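Local coordinates for uncharacterized protein (Corynebacterium diphtheriae, PDB 3LMM) that is of unknown function but probably acts as a DNA-binding transcriptional regulator, at residues R112-P117 against D370-G375. Residues are numbered along the deposited sequence; the frame is centred on the assembly and turned at random.
Sequences RIDVAP and DKQGVG
Asp114 and Lys371 form the backbone's nearest approach, with their CA atoms 7.7 Å apart. Asp114 follows helix 102-113 and is the first residue to leave helical backbone angles, with a positive phi of 83°. Facing it is the loop that leads into helix 373-385. At this spacing the gap is bridged by side chains.

Lys371 does most of the bridging. Its chain is kinked about the CG-CD bond (chi3 -55°), and NZ ends beside the Arg112 carbonyl. There NZ makes a weak hydrogen bond to the backbone O of Arg112, 3.1 Å long. The same NZ lies 3.9 Å from OD2 of Asp114, a long salt bridge. The Asp114 and Lys371 side chains run antiparallel, alongside each other. The Asp114 carboxylate points at the backbone of 370-375. Its OD1 is in van der Waals contact with CB of Gln372. The Gln372 side chain crosses that of Asp114 at about a right angle, and its amide turns off from the contact. Gln372 is poorly ordered, which leaves the placement of that amide uncertain.

Asp114 OD2 also has a salt bridge with Arg352, which Gln372 touches. The Arg112 guanidinium group turns away from Lys371, with NE in a salt bridge to Asp66 and NH2 hydrogen-bonded to Gly108 O.

The contact joins the Schlafen AlbA_2 region to the RecG C-terminal-like region within one chain. It buries just 190 Å² and is mainly polar. A lysine at the carbonyl end of a helix probably gains from the helix dipole. Lys371 and Arg352 together probably favour the charged form of Asp114. The long and weak bonds imply that at this point the two regions are linked by a light electrostatic contact.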
ATOM      1  N   ARG A 112      -1.989   8.129   3.970  1.00 21.92           N
ATOM      2  CA  ARG A 112      -2.930   8.294   2.880  1.00 25.04           C
ATOM      3  C   ARG A 112      -2.328   8.431   1.493  1.00 23.91           C
ATOM      4  O   ARG A 112      -3.018   8.269   0.496  1.00 33.66           O
ATOM      5  CB  ARG A 112      -3.900   9.468   3.175  1.00 28.90           C
ATOM      6  CG  ARG A 112      -3.277  10.857   3.373  1.00 23.74           C
ATOM      7  CD  ARG A 112      -3.258  11.301   4.852  1.00 32.83           C
ATOM      8  NE  ARG A 112      -4.496  11.930   5.349  1.00 25.30           N
ATOM      9  CZ  ARG A 112      -4.742  12.190   6.641  1.00 28.81           C
ATOM     10  NH1 ARG A 112      -5.884  12.758   7.007  1.00 11.06           N
ATOM     11  NH2 ARG A 112      -3.854  11.869   7.583  1.00 14.42           N
ATOM     12  N   ILE A 113      -1.035   8.679   1.412  1.00 27.79           N
ATOM     13  CA  ILE A 113      -0.433   8.872   0.103  1.00 29.87           C
ATOM     14  C   ILE A 113       0.626   7.804  -0.226  1.00 33.46           C
ATOM     15  O   ILE A 113       0.982   7.598  -1.391  1.00 25.59           O
ATOM     16  CB  ILE A 113       0.164  10.282   0.063  1.00 31.42           C
ATOM     17  CG1 ILE A 113       0.423  10.721  -1.360  1.00 37.49           C
ATOM     18  CG2 ILE A 113       1.447  10.328   0.878  1.00 36.49           C
ATOM     19  CD1 ILE A 113       1.287  11.984  -1.430  1.00 49.13           C
ATOM     20  N   ASP A 114       1.104   7.120   0.813  1.00 33.35           N
ATOM     21  CA  ASP A 114       2.099   6.055   0.693  1.00 30.08           C
ATOM     22  C   ASP A 114       3.539   6.557   0.623  1.00 31.42           C
ATOM     23  O   ASP A 114       4.444   5.827   0.203  1.00 33.78           O
ATOM     24  CB  ASP A 114       1.822   5.184  -0.529  1.00 41.33           C
ATOM     25  CG  ASP A 114       1.530   3.752  -0.152  1.00 56.30           C
ATOM     26  OD1 ASP A 114       1.456   2.884  -1.054  1.00 69.91           O
ATOM     27  OD2 ASP A 114       1.359   3.497   1.063  1.00 56.87           O
ATOM     28  N   VAL A 115       3.759   7.798   1.040  1.00 23.48           N
ATOM     29  CA  VAL A 115       5.094   8.372   1.030  1.00 17.91           C
ATOM     30  C   VAL A 115       5.304   9.229   2.264  1.00 21.02           C
ATOM     31  O   VAL A 115       4.399   9.932   2.708  1.00 22.67           O
ATOM     32  CB  VAL A 115       5.327   9.214  -0.241  1.00 14.65           C
ATOM     33  CG1 VAL A 115       4.036   9.383  -0.996  1.00  6.60           C
ATOM     34  CG2 VAL A 115       5.925  10.574   0.118  1.00  1.03           C
ATOM     35  N   ALA A 116       6.510   9.164   2.813  1.00 19.46           N
ATOM     36  CA  ALA A 116       6.851   9.925   4.003  1.00 21.70           C
ATOM     37  C   ALA A 116       7.919  10.971   3.679  1.00 29.27           C
ATOM     38  O   ALA A 116       9.113  10.722   3.853  1.00 39.47           O
ATOM     39  CB  ALA A 116       7.353   8.983   5.080  1.00 21.47           C
ATOM     40  N   PRO A 117       7.500  12.167   3.225  1.00 33.32           N
ATOM     41  CA  PRO A 117       8.436  13.242   2.879  1.00 34.25           C
ATOM     42  C   PRO A 117       9.185  13.825   4.069  1.00 31.11           C
ATOM     43  O   PRO A 117       8.695  13.793   5.195  1.00 26.66           O
ATOM     44  CB  PRO A 117       7.535  14.269   2.202  1.00 35.84           C
ATOM     45  CG  PRO A 117       6.265  14.132   2.971  1.00 19.06           C
ATOM     46  CD  PRO A 117       6.105  12.628   3.080  1.00 32.48           C
ATOM     47  N   ASP A 370      -4.206  -3.118  -4.848  1.00 49.87           N
ATOM     48  CA  ASP A 370      -4.517  -1.902  -4.093  1.00 58.38           C
ATOM     49  C   ASP A 370      -3.260  -1.041  -4.007  1.00 63.81           C
ATOM     50  O   ASP A 370      -2.201  -1.463  -4.463  1.00 70.51           O
ATOM     51  CB  ASP A 370      -4.959  -2.265  -2.677  1.00 69.85           C
ATOM     52  CG  ASP A 370      -6.400  -2.727  -2.609  1.00 77.18           C
ATOM     53  OD1 ASP A 370      -6.717  -3.517  -1.692  1.00 72.09           O
ATOM     54  OD2 ASP A 370      -7.218  -2.289  -3.455  1.00 79.39           O
ATOM     55  N   LYS A 371      -3.373   0.150  -3.415  1.00 64.46           N
ATOM     56  CA  LYS A 371      -2.220   1.036  -3.273  1.00 65.76           C
ATOM     57  C   LYS A 371      -0.954   0.239  -2.971  1.00 75.95           C
ATOM     58  O   LYS A 371      -0.030   0.219  -3.781  1.00 88.99           O
ATOM     59  CB  LYS A 371      -2.432   2.061  -2.163  1.00 57.17           C
ATOM     60  CG  LYS A 371      -3.057   3.371  -2.617  1.00 62.12           C
ATOM     61  CD  LYS A 371      -2.558   4.539  -1.743  1.00 60.46           C
ATOM     62  CE  LYS A 371      -2.807   4.290  -0.251  1.00 52.54           C
ATOM     63  NZ  LYS A 371      -2.113   5.274   0.618  1.00 29.39           N
ATOM     64  N   GLN A 372      -0.895  -0.409  -1.813  1.00 70.94           N
ATOM     65  CA  GLN A 372       0.275  -1.219  -1.482  1.00 77.00           C
ATOM     66  C   GLN A 372       0.130  -1.866  -0.126  1.00 70.27           C
ATOM     67  O   GLN A 372      -0.169  -3.057  -0.018  1.00 67.06           O
ATOM     68  CB  GLN A 372       1.564  -0.381  -1.514  1.00 88.75           C
ATOM     69  CG  GLN A 372       2.861  -1.146  -1.118  1.00 97.21           C
ATOM     70  CD  GLN A 372       3.314  -2.221  -2.126  1.00 95.96           C
ATOM     71  OE1 GLN A 372       3.652  -1.915  -3.273  1.00 92.20           O
ATOM     72  NE2 GLN A 372       3.326  -3.482  -1.686  1.00 81.34           N
ATOM     73  N   GLY A 373       0.364  -1.076   0.911  1.00 68.32           N
ATOM     74  CA  GLY A 373       0.244  -1.599   2.254  1.00 74.57           C
ATOM     75  C   GLY A 373      -1.146  -2.169   2.432  1.00 74.13           C
ATOM     76  O   GLY A 373      -1.345  -3.142   3.163  1.00 81.16           O
ATOM     77  N   VAL A 374      -2.117  -1.563   1.754  1.00 66.98           N
ATOM     78  CA  VAL A 374      -3.489  -2.025   1.849  1.00 57.73           C
ATOM     79  C   VAL A 374      -3.542  -3.522   1.552  1.00 58.39           C
ATOM     80  O   VAL A 374      -4.246  -4.269   2.229  1.00 59.23           O
ATOM     81  CB  VAL A 374      -4.404  -1.276   0.858  1.00 49.15           C
ATOM     82  CG1 VAL A 374      -5.856  -1.642   1.119  1.00 57.56           C
ATOM     83  CG2 VAL A 374      -4.204   0.222   0.992  1.00 33.52           C
ATOM     84  N   GLY A 375      -2.779  -3.947   0.546  1.00 58.93           N
ATOM     85  CA  GLY A 375      -2.747  -5.348   0.167  1.00 46.66           C
ATOM     86  C   GLY A 375      -2.391  -6.263   1.322  1.00 44.34           C
ATOM     87  O   GLY A 375      -3.241  -6.984   1.844  1.00 42.79           O
TER